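Local coordinates for beta-hexosaminidase (Neisseria gonorrhoeae, PDB 6JTJ), which probably cleaves the terminal beta-1,4-linked N-acetylglucosamine from peptidoglycan fragments during cell-wall recycling, as a glycoside hydrolase family 3 enzyme of the NagZ subfamily, at residues L167-G172 with L241-I246; K210-H215 with K278-R283; P263-K268 with S273-K278. All blocks are in the same frame, centred on the assembly; numbering follows the deposited sequence.

Contact 1 (L167-G172 with L241-I246)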
loop_
_atom_site.group_PDB
_atom_site.type_symbol
_atom_site.label_atom_id
_atom_site.label_comp_id
_atom_site.label_asym_id
_atom_site.label_seq_id
_atom_site.Cartn_x
_atom_site.Cartn_y
_atom_site.Cartn_z
ATOM N N LEU C 167 -0.868 6.910 -13.468
ATOM C CA LEU C 167 -0.523 8.258 -13.883
ATOM C C LEU C 167 -0.160 9.137 -12.695
ATOM O O LEU C 167 0.124 10.327 -12.836
ATOM C CB LEU C 167 -1.710 8.877 -14.612
ATOM C CG LEU C 167 -2.188 8.154 -15.862
ATOM C CD1 LEU C 167 -3.378 8.877 -16.495
ATOM C CD2 LEU C 167 -1.074 8.033 -16.880
ATOM N N ASP C 168 -0.162 8.541 -11.507
ATOM C CA ASP C 168 0.259 9.227 -10.301
ATOM C C ASP C 168 1.718 9.660 -10.433
ATOM O O ASP C 168 2.530 8.952 -11.038
ATOM C CB ASP C 168 0.117 8.293 -9.094
ATOM C CG ASP C 168 -1.313 7.773 -8.925
ATOM O OD1 ASP C 168 -2.267 8.586 -9.002
ATOM O OD2 ASP C 168 -1.461 6.554 -8.665
ATOM N N LEU C 169 2.036 10.820 -9.872
ATOM C CA LEU C 169 3.395 11.350 -9.947
ATOM C C LEU C 169 4.192 10.890 -8.716
ATOM O O LEU C 169 3.667 10.828 -7.617
ATOM C CB LEU C 169 3.388 12.875 -9.957
ATOM C CG LEU C 169 2.488 13.592 -10.970
ATOM C CD1 LEU C 169 2.699 15.106 -10.879
ATOM C CD2 LEU C 169 2.767 13.105 -12.379
ATOM N N ASP C 170 5.456 10.584 -8.923
ATOM C CA ASP C 170 6.305 10.200 -7.834
ATOM C C ASP C 170 6.827 11.415 -7.072
ATOM O O ASP C 170 7.913 11.872 -7.338
ATOM C CB ASP C 170 7.482 9.365 -8.322
ATOM C CG ASP C 170 8.332 8.857 -7.145
ATOM O OD1 ASP C 170 7.815 8.774 -6.011
ATOM O OD2 ASP C 170 9.491 8.502 -7.350
ATOM N N TRP C 171 6.032 11.912 -6.140
ATOM C CA TRP C 171 6.433 12.997 -5.281
ATOM C C TRP C 171 7.360 12.526 -4.155
ATOM O O TRP C 171 7.867 13.343 -3.428
ATOM C CB TRP C 171 5.213 13.670 -4.649
ATOM C CG TRP C 171 4.387 14.479 -5.588
ATOM C CD1 TRP C 171 3.190 14.129 -6.142
ATOM C CD2 TRP C 171 4.671 15.814 -6.054
ATOM N NE1 TRP C 171 2.713 15.150 -6.934
ATOM C CE2 TRP C 171 3.601 16.195 -6.903
ATOM C CE3 TRP C 171 5.717 16.717 -5.836
ATOM C CZ2 TRP C 171 3.555 17.450 -7.538
ATOM C CZ3 TRP C 171 5.666 17.977 -6.458
ATOM C CH2 TRP C 171 4.602 18.318 -7.321
ATOM N N GLY C 172 7.632 11.220 -4.054
ATOM C CA GLY C 172 8.482 10.694 -2.983
ATOM C C GLY C 172 7.755 10.629 -1.638
ATOM O O GLY C 172 8.392 10.514 -0.591
ATOM N N LEU C 241 -2.824 16.492 -12.380
ATOM C CA LEU C 241 -3.934 16.356 -13.335
ATOM C C LEU C 241 -3.522 16.312 -14.775
ATOM O O LEU C 241 -4.252 15.776 -15.615
ATOM C CB LEU C 241 -4.972 17.476 -13.138
ATOM C CG LEU C 241 -5.974 17.202 -12.027
ATOM C CD1 LEU C 241 -6.691 18.488 -11.608
ATOM C CD2 LEU C 241 -6.977 16.145 -12.438
ATOM N N ALA C 242 -2.370 16.861 -15.102
ATOM C CA ALA C 242 -2.021 17.017 -16.515
ATOM C C ALA C 242 -1.970 15.689 -17.270
ATOM O O ALA C 242 -2.461 15.607 -18.396
ATOM C CB ALA C 242 -0.728 17.805 -16.672
ATOM N N PRO C 243 -1.387 14.633 -16.666
ATOM C CA PRO C 243 -1.380 13.348 -17.410
ATOM C C PRO C 243 -2.781 12.776 -17.669
ATOM O O PRO C 243 -3.003 12.154 -18.700
ATOM C CB PRO C 243 -0.567 12.413 -16.514
ATOM C CG PRO C 243 0.266 13.319 -15.660
ATOM C CD PRO C 243 -0.501 14.601 -15.495
ATOM N N PHE C 244 -3.709 13.017 -16.752
ATOM C CA PHE C 244 -5.072 12.587 -16.933
ATOM C C PHE C 244 -5.730 13.350 -18.088
ATOM O O PHE C 244 -6.359 12.729 -18.940
ATOM C CB PHE C 244 -5.889 12.748 -15.642
ATOM C CG PHE C 244 -5.510 11.765 -14.551
ATOM C CD1 PHE C 244 -6.021 10.489 -14.539
ATOM C CD2 PHE C 244 -4.637 12.133 -13.543
ATOM C CE1 PHE C 244 -5.669 9.585 -13.549
ATOM C CE2 PHE C 244 -4.277 11.242 -12.540
ATOM C CZ PHE C 244 -4.780 9.955 -12.558
ATOM N N ARG C 245 -5.553 14.668 -18.142
ATOM C CA ARG C 245 -6.089 15.459 -19.260
ATOM C C ARG C 245 -5.598 14.967 -20.602
ATOM O O ARG C 245 -6.379 14.757 -21.531
ATOM C CB ARG C 245 -5.695 16.921 -19.137
ATOM C CG ARG C 245 -6.492 17.684 -18.113
ATOM C CD ARG C 245 -6.187 19.158 -18.347
ATOM N NE ARG C 245 -7.390 20.035 -18.236
ATOM C CZ ARG C 245 -8.067 20.281 -17.113
ATOM N NH1 ARG C 245 -7.662 19.764 -15.971
ATOM N NH2 ARG C 245 -9.148 21.065 -17.133
ATOM N N ILE C 246 -4.291 14.763 -20.683
ATOM C CA ILE C 246 -3.657 14.388 -21.931
ATOM C C ILE C 246 -4.102 12.980 -22.349
ATOM O O ILE C 246 -4.411 12.743 -23.521
ATOM C CB ILE C 246 -2.127 14.492 -21.792
ATOM C CG1 ILE C 246 -1.731 15.968 -21.591
ATOM C CG2 ILE C 246 -1.435 13.921 -23.012
ATOM C CD1 ILE C 246 -0.289 16.210 -21.125
#
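Leu167 packs against Pro243 and Phe244 of helix 242-249, within the (beta/alpha)8, TIM-type barrel domain of a family 3 glycoside hydrolase; the loop 167-172 follows strand 161-162. No hydrogen bond crosses, and all four touching residues are buried. The aromatic part is a CH-pi contact: Leu167 CD1 lies over one face of the Phe244 ring, 4.0 Å from its centroid and displaced toward the rim, 24° off the normal. Leu167 CG stands beside its own backbone N (chi1 -60°), which carries CD1 to the CD1-CE1 side of the ring, while Leu167 CB reaches the far end, 3.8 Å from Phe244 CZ. The aliphatic part rests on the proline: Leu167 CB is 4.2 Å from Pro243 CB, and Leu169 CD2 meets Pro243 CG at 4.1 Å, the two side chains crossing at about a right angle. Helix 186-202 adds Ala193 against Leu167 and Val189 against Leu169. The polar side chains serve other partners: Asp170 forms a salt bridge with Arg110 of the second subunit. Beyond the packing, Asp170 closes an Asx turn, its OD1 met by Gly172 N at 3.1 Å from above the carboxylate plane.

Contact 2 (K210-H215 with K278-R283). With NAG (2-acetamido-2-deoxy-beta-D-glucopyranose), chain I.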
loop_
_atom_site.group_PDB
_atom_site.type_symbol
_atom_site.label_atom_id
_atom_site.label_comp_id
_atom_site.label_asym_id
_atom_site.label_seq_id
_atom_site.Cartn_x
_atom_site.Cartn_y
_atom_site.Cartn_z
ATOM N N LYS C 210 -4.917 5.600 -13.527
ATOM C CA LYS C 210 -5.098 5.519 -12.079
ATOM C C LYS C 210 -4.118 6.466 -11.393
ATOM O O LYS C 210 -2.994 6.590 -11.878
ATOM C CB LYS C 210 -4.771 4.102 -11.588
ATOM C CG LYS C 210 -5.348 3.002 -12.433
ATOM C CD LYS C 210 -5.385 1.673 -11.673
ATOM C CE LYS C 210 -4.022 1.035 -11.510
ATOM N NZ LYS C 210 -4.176 -0.455 -11.386
ATOM N N HIS C 211 -4.461 7.111 -10.263
ATOM C CA HIS C 211 -5.759 7.082 -9.599
ATOM C C HIS C 211 -6.233 8.519 -9.549
ATOM O O HIS C 211 -5.662 9.336 -8.848
ATOM C CB HIS C 211 -5.631 6.501 -8.193
ATOM C CG HIS C 211 -4.993 5.156 -8.166
ATOM N ND1 HIS C 211 -3.632 4.969 -8.311
ATOM C CD2 HIS C 211 -5.527 3.922 -8.009
ATOM C CE1 HIS C 211 -3.354 3.684 -8.230
ATOM N NE2 HIS C 211 -4.485 3.028 -8.053
ATOM N N PHE C 212 -7.264 8.823 -10.331
ATOM C CA PHE C 212 -7.720 10.191 -10.542
ATOM C C PHE C 212 -8.178 10.813 -9.232
ATOM O O PHE C 212 -8.941 10.185 -8.499
ATOM C CB PHE C 212 -8.899 10.206 -11.519
ATOM C CG PHE C 212 -9.462 11.575 -11.758
ATOM C CD1 PHE C 212 -8.905 12.404 -12.726
ATOM C CD2 PHE C 212 -10.528 12.028 -11.029
ATOM C CE1 PHE C 212 -9.396 13.661 -12.947
ATOM C CE2 PHE C 212 -11.051 13.299 -11.258
ATOM C CZ PHE C 212 -10.492 14.111 -12.217
ATOM N N PRO C 213 -7.796 12.069 -8.965
ATOM C CA PRO C 213 -7.020 13.013 -9.745
ATOM C C PRO C 213 -5.519 13.040 -9.428
ATOM O O PRO C 213 -4.820 13.974 -9.878
ATOM C CB PRO C 213 -7.644 14.341 -9.341
ATOM C CG PRO C 213 -7.933 14.140 -7.888
ATOM C CD PRO C 213 -8.306 12.700 -7.736
ATOM N N GLY C 214 -5.015 12.024 -8.723
ATOM C CA GLY C 214 -3.573 11.915 -8.449
ATOM C C GLY C 214 -3.297 11.476 -7.032
ATOM O O GLY C 214 -3.609 12.182 -6.086
ATOM N N HIS C 215 -2.716 10.291 -6.898
ATOM C CA HIS C 215 -2.469 9.648 -5.607
ATOM C C HIS C 215 -1.025 9.868 -5.122
ATOM O O HIS C 215 -0.642 9.399 -4.040
ATOM C CB HIS C 215 -2.720 8.144 -5.777
ATOM C CG HIS C 215 -3.089 7.418 -4.519
ATOM N ND1 HIS C 215 -2.320 7.461 -3.373
ATOM C CD2 HIS C 215 -4.118 6.576 -4.247
ATOM C CE1 HIS C 215 -2.874 6.705 -2.439
ATOM N NE2 HIS C 215 -3.969 6.158 -2.941
ATOM N N LYS C 278 -17.985 14.838 -11.891
ATOM C CA LYS C 278 -18.865 15.459 -12.879
ATOM C C LYS C 278 -18.329 16.795 -13.312
ATOM O O LYS C 278 -18.151 17.054 -14.492
ATOM C CB LYS C 278 -20.285 15.604 -12.333
ATOM C CG LYS C 278 -20.960 14.261 -12.141
ATOM C CD LYS C 278 -22.404 14.406 -11.706
ATOM C CE LYS C 278 -23.040 13.035 -11.621
ATOM N NZ LYS C 278 -24.326 13.078 -10.888
ATOM N N GLN C 279 -18.052 17.647 -12.350
ATOM C CA GLN C 279 -17.664 18.996 -12.659
ATOM C C GLN C 279 -16.250 19.029 -13.268
ATOM O O GLN C 279 -16.029 19.681 -14.297
ATOM C CB GLN C 279 -17.837 19.852 -11.385
ATOM C CG GLN C 279 -17.400 21.302 -11.435
ATOM C CD GLN C 279 -17.587 22.017 -10.099
ATOM O OE1 GLN C 279 -18.413 21.617 -9.268
ATOM N NE2 GLN C 279 -16.808 23.072 -9.885
ATOM N N ILE C 280 -15.296 18.322 -12.658
ATOM C CA ILE C 280 -13.914 18.398 -13.135
ATOM C C ILE C 280 -13.636 17.397 -14.247
ATOM O O ILE C 280 -13.274 17.788 -15.344
ATOM C CB ILE C 280 -12.901 18.286 -11.974
ATOM C CG1 ILE C 280 -13.009 19.538 -11.086
ATOM C CG2 ILE C 280 -11.481 18.197 -12.494
ATOM C CD1 ILE C 280 -12.411 19.387 -9.703
ATOM N N LEU C 281 -13.829 16.107 -13.981
ATOM C CA LEU C 281 -13.489 15.090 -14.972
ATOM C C LEU C 281 -14.395 15.102 -16.214
ATOM O O LEU C 281 -13.897 15.063 -17.329
ATOM C CB LEU C 281 -13.472 13.691 -14.325
ATOM C CG LEU C 281 -13.035 12.521 -15.205
ATOM C CD1 LEU C 281 -11.706 12.785 -15.897
ATOM C CD2 LEU C 281 -12.966 11.234 -14.378
ATOM N N ARG C 282 -15.713 15.110 -16.029
ATOM C CA ARG C 282 -16.640 15.140 -17.168
ATOM C C ARG C 282 -16.644 16.507 -17.838
ATOM O O ARG C 282 -16.300 16.624 -19.008
ATOM C CB ARG C 282 -18.075 14.779 -16.752
ATOM C CG ARG C 282 -18.311 13.344 -16.306
ATOM C CD ARG C 282 -18.124 12.361 -17.436
ATOM N NE ARG C 282 -18.442 11.011 -17.006
ATOM C CZ ARG C 282 -17.914 9.897 -17.514
ATOM N NH1 ARG C 282 -17.017 9.931 -18.483
ATOM N NH2 ARG C 282 -18.318 8.719 -17.054
ATOM N N ARG C 283 -17.038 17.536 -17.094
ATOM C CA ARG C 283 -17.275 18.852 -17.690
ATOM C C ARG C 283 -16.002 19.553 -18.116
ATOM O O ARG C 283 -15.865 19.942 -19.261
ATOM C CB ARG C 283 -18.031 19.794 -16.735
ATOM C CG ARG C 283 -19.207 20.451 -17.421
ATOM C CD ARG C 283 -19.597 21.796 -16.905
ATOM N NE ARG C 283 -19.502 22.079 -15.488
ATOM C CZ ARG C 283 -18.433 22.614 -14.912
ATOM N NH1 ARG C 283 -17.323 22.845 -15.619
ATOM N NH2 ARG C 283 -18.466 22.877 -13.622
HETATM C C1 NAG I . -7.242 -0.493 -5.758
HETATM C C2 NAG I . -5.843 -0.183 -6.311
HETATM C C3 NAG I . -5.893 -0.034 -7.813
HETATM C C4 NAG I . -6.595 -1.227 -8.456
HETATM C C5 NAG I . -8.006 -1.386 -7.925
HETATM C C6 NAG I . -8.641 -2.686 -8.427
HETATM C C7 NAG I . -4.050 1.252 -5.317
HETATM C C8 NAG I . -3.169 0.075 -5.354
HETATM N N2 NAG I . -5.289 1.036 -5.773
HETATM O O1 NAG I . -7.146 -1.112 -4.489
HETATM O O3 NAG I . -4.576 0.116 -8.294
HETATM O O4 NAG I . -6.616 -1.123 -9.858
HETATM O O5 NAG I . -7.958 -1.456 -6.516
HETATM O O6 NAG I . -7.966 -3.848 -7.974
HETATM O O7 NAG I . -3.645 2.330 -4.849
#
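Phe212 joins strand 208-212 to helix 274-284, packing on Ile280 and Leu281 between a barrel strand and the helix outside it, while the residues just before it in the strand face the sugar. At the start, Lys210 stretches to the N-acetylglucosamine: the chain bends at chi3, and NZ donates to NAG O4 at 3.0 Å and to NAG O3 at 3.2 Å. The same ammonium forms a salt bridge with Glu107, which probably helps fix its position. His211 follows a cis peptide bond; one face of its imidazole is covered by Lys210 CB, and NE2 is 2.9 Å from NAG O3 in a nearly straight hydrogen bond (164°) at the ring edge. Lys210 and His211 share O3. Asp168 accepts at the other ring nitrogen, ND1, which probably fixes the rotation of the ring. Phe212 turns the other way, its CG anti to the backbone N (chi1 178°). Leu281 CD2 sits almost centrally over one face, 4.2 Å from the centroid and 8° off the normal, a CH-pi contact; on the same face Leu281 CB stands 3.7 Å from Phe212 CZ and Leu281 CD1 3.8 Å from Phe212 CE1. Pro213 CB covers the opposite face. Phe212 and Leu281 run past each other in opposite directions. Phe244 adds an edge-to-face ring contact. Pro213, after a second cis peptide bond, starts the loop in which His215 N is bound by Asp168. Near the plane of the Phe212 ring, Ile280 CG2 lies 4.2 Å from Phe212 CZ.

Contact 3 (P263-K268 with S273-K278)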
loop_
_atom_site.group_PDB
_atom_site.type_symbol
_atom_site.label_atom_id
_atom_site.label_comp_id
_atom_site.label_asym_id
_atom_site.label_seq_id
_atom_site.Cartn_x
_atom_site.Cartn_y
_atom_site.Cartn_z
ATOM N N PRO C 263 -9.375 18.276 0.510
ATOM C CA PRO C 263 -10.310 19.196 1.191
ATOM C C PRO C 263 -10.486 20.563 0.565
ATOM O O PRO C 263 -11.566 21.126 0.651
ATOM C CB PRO C 263 -9.727 19.331 2.591
ATOM C CG PRO C 263 -8.918 18.097 2.776
ATOM C CD PRO C 263 -8.311 17.835 1.428
ATOM N N GLN C 264 -9.475 21.092 -0.099
ATOM C CA GLN C 264 -9.655 22.375 -0.777
ATOM C C GLN C 264 -10.625 22.311 -1.947
ATOM O O GLN C 264 -11.056 23.350 -2.440
ATOM C CB GLN C 264 -8.314 22.938 -1.258
ATOM C CG GLN C 264 -7.433 23.451 -0.131
ATOM C CD GLN C 264 -6.374 24.405 -0.643
ATOM O OE1 GLN C 264 -6.670 25.333 -1.392
ATOM N NE2 GLN C 264 -5.121 24.154 -0.280
ATOM N N VAL C 265 -10.909 21.109 -2.450
ATOM C CA VAL C 265 -11.838 20.959 -3.566
ATOM C C VAL C 265 -13.147 20.357 -3.079
ATOM O O VAL C 265 -14.201 20.733 -3.557
ATOM C CB VAL C 265 -11.232 20.103 -4.698
ATOM C CG1 VAL C 265 -12.248 19.851 -5.814
ATOM C CG2 VAL C 265 -9.994 20.776 -5.277
ATOM N N ASP C 266 -13.072 19.373 -2.192
ATOM C CA ASP C 266 -14.267 18.700 -1.710
ATOM C C ASP C 266 -13.922 17.896 -0.477
ATOM O O ASP C 266 -12.806 17.386 -0.333
ATOM C CB ASP C 266 -14.867 17.768 -2.796
ATOM C CG ASP C 266 -16.285 17.315 -2.473
ATOM O OD1 ASP C 266 -16.795 17.629 -1.386
ATOM O OD2 ASP C 266 -16.912 16.631 -3.299
ATOM N N THR C 267 -14.895 17.793 0.419
ATOM C CA THR C 267 -14.720 17.070 1.676
ATOM C C THR C 267 -14.860 15.573 1.472
ATOM O O THR C 267 -14.541 14.791 2.355
ATOM C CB THR C 267 -15.773 17.503 2.706
ATOM O OG1 THR C 267 -17.066 17.323 2.122
ATOM C CG2 THR C 267 -15.577 18.962 3.073
ATOM N N LYS C 268 -15.377 15.177 0.317
ATOM C CA LYS C 268 -15.555 13.767 0.014
ATOM C C LYS C 268 -14.381 13.202 -0.774
ATOM O O LYS C 268 -13.786 13.911 -1.583
ATOM C CB LYS C 268 -16.827 13.576 -0.790
ATOM C CG LYS C 268 -18.072 13.912 0.011
ATOM C CD LYS C 268 -19.304 13.900 -0.864
ATOM C CE LYS C 268 -20.543 14.089 0.006
ATOM N NZ LYS C 268 -21.837 13.910 -0.713
ATOM N N SER C 273 -17.224 11.912 -5.138
ATOM C CA SER C 273 -17.365 13.368 -5.254
ATOM C C SER C 273 -17.891 13.819 -6.610
ATOM O O SER C 273 -17.205 13.668 -7.617
ATOM C CB SER C 273 -16.016 14.032 -5.033
ATOM O OG SER C 273 -16.074 15.415 -5.358
ATOM N N GLU C 274 -19.089 14.398 -6.627
ATOM C CA GLU C 274 -19.666 15.006 -7.836
ATOM C C GLU C 274 -18.758 16.062 -8.405
ATOM O O GLU C 274 -18.637 16.210 -9.615
ATOM C CB GLU C 274 -20.999 15.683 -7.531
ATOM C CG GLU C 274 -22.145 14.738 -7.263
ATOM C CD GLU C 274 -23.483 15.465 -7.178
ATOM O OE1 GLU C 274 -23.553 16.521 -6.504
ATOM O OE2 GLU C 274 -24.463 14.991 -7.785
ATOM N N ILE C 275 -18.129 16.821 -7.521
ATOM C CA ILE C 275 -17.228 17.879 -7.949
ATOM C C ILE C 275 -16.075 17.267 -8.767
ATOM O O ILE C 275 -15.833 17.670 -9.908
ATOM C CB ILE C 275 -16.726 18.700 -6.738
ATOM C CG1 ILE C 275 -17.900 19.495 -6.124
ATOM C CG2 ILE C 275 -15.619 19.654 -7.157
ATOM C CD1 ILE C 275 -17.656 20.019 -4.726
ATOM N N TRP C 276 -15.402 16.270 -8.203
ATOM C CA TRP C 276 -14.284 15.642 -8.912
ATOM C C TRP C 276 -14.739 14.962 -10.198
ATOM O O TRP C 276 -14.121 15.131 -11.243
ATOM C CB TRP C 276 -13.522 14.649 -8.015
ATOM C CG TRP C 276 -12.560 15.310 -7.115
ATOM C CD1 TRP C 276 -12.598 15.347 -5.755
ATOM C CD2 TRP C 276 -11.400 16.037 -7.504
ATOM N NE1 TRP C 276 -11.533 16.061 -5.267
ATOM C CE2 TRP C 276 -10.797 16.517 -6.328
ATOM C CE3 TRP C 276 -10.821 16.351 -8.739
ATOM C CZ2 TRP C 276 -9.615 17.273 -6.343
ATOM C CZ3 TRP C 276 -9.678 17.129 -8.763
ATOM C CH2 TRP C 276 -9.067 17.563 -7.569
ATOM N N LEU C 277 -15.813 14.187 -10.118
ATOM C CA LEU C 277 -16.185 13.309 -11.208
ATOM C C LEU C 277 -17.048 13.982 -12.283
ATOM O O LEU C 277 -16.849 13.726 -13.467
ATOM C CB LEU C 277 -16.878 12.057 -10.664
ATOM C CG LEU C 277 -16.094 11.272 -9.609
ATOM C CD1 LEU C 277 -16.885 10.052 -9.171
ATOM C CD2 LEU C 277 -14.718 10.854 -10.124
ATOM N N LYS C 278 -17.985 14.838 -11.891
ATOM C CA LYS C 278 -18.865 15.459 -12.879
ATOM C C LYS C 278 -18.329 16.795 -13.312
ATOM O O LYS C 278 -18.151 17.054 -14.492
ATOM C CB LYS C 278 -20.285 15.604 -12.333
ATOM C CG LYS C 278 -20.960 14.261 -12.141
ATOM C CD LYS C 278 -22.404 14.406 -11.706
ATOM C CE LYS C 278 -23.040 13.035 -11.621
ATOM N NZ LYS C 278 -24.326 13.078 -10.888
HETATM O O HOH W 1 -11.734 15.543 -2.209
#
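This is a short-range, partly buried contact in which the loop after strand 261-262 folds back on the N-terminal turn of helix 274-284, joining helix capping to apolar packing. Ser273 is the N-cap: its OG accepts from Trp276 N in an almost straight bond (3.0 Å, 175°) and donates to Asp266 OD2 at 2.5 Å, meeting the anti lone pair of that oxygen. The cap hydroxyl is thus gripped twice, and the nearby helix N-terminus would probably favour the charged carboxylate. Asp266 CG lies opposite its backbone N (chi1 -166°), which swings the carboxylate across to the serine. Alongside, Val265 lies across one face of the Trp276 indole: CG1 is over the six-membered ring, 4.0 Å from its centre and offset toward the rim, and CB is 3.7 Å from Trp276 CZ2. The same CG1 touches Ile275 CG2 at 3.6 Å. A water in the indole plane accepts from Trp276 NE1 (3.1 Å) and donates to the backbone O atoms of Asp266 and Lys268, tying the loop to the indole edge. Around this corner, Leu233 of helix 233-238 packs on both Val265 and Trp276, Tyr262 of strand 261-262 meets the indole edge-to-face, and Ile280, one turn on in helix 274-284, touches Val265 and Ile275.

In the fold
All three contacts lie in one family 3 catalytic domain. Contacts 1 and 2 alternate along the chain, their centres 11 Å apart, and touch directly: Leu167 N probably hydrogen-bonds to Lys210 O, and Leu241 packs on Phe212. Contact 3 lies within the span from 210 to 283 and overlaps contact 2 at Lys278, with centres 9 Å apart; both use helix 274-284, and Pro213 meets Trp276. Contacts 1 and 3 follow in series, with centres 18 Å apart and no touch. Contact 2 is therefore the middle member: Lys210 and His211 of strand 208-212 hold the sugar, while the next residue, Phe212, packs on helices 242-249 and 274-284.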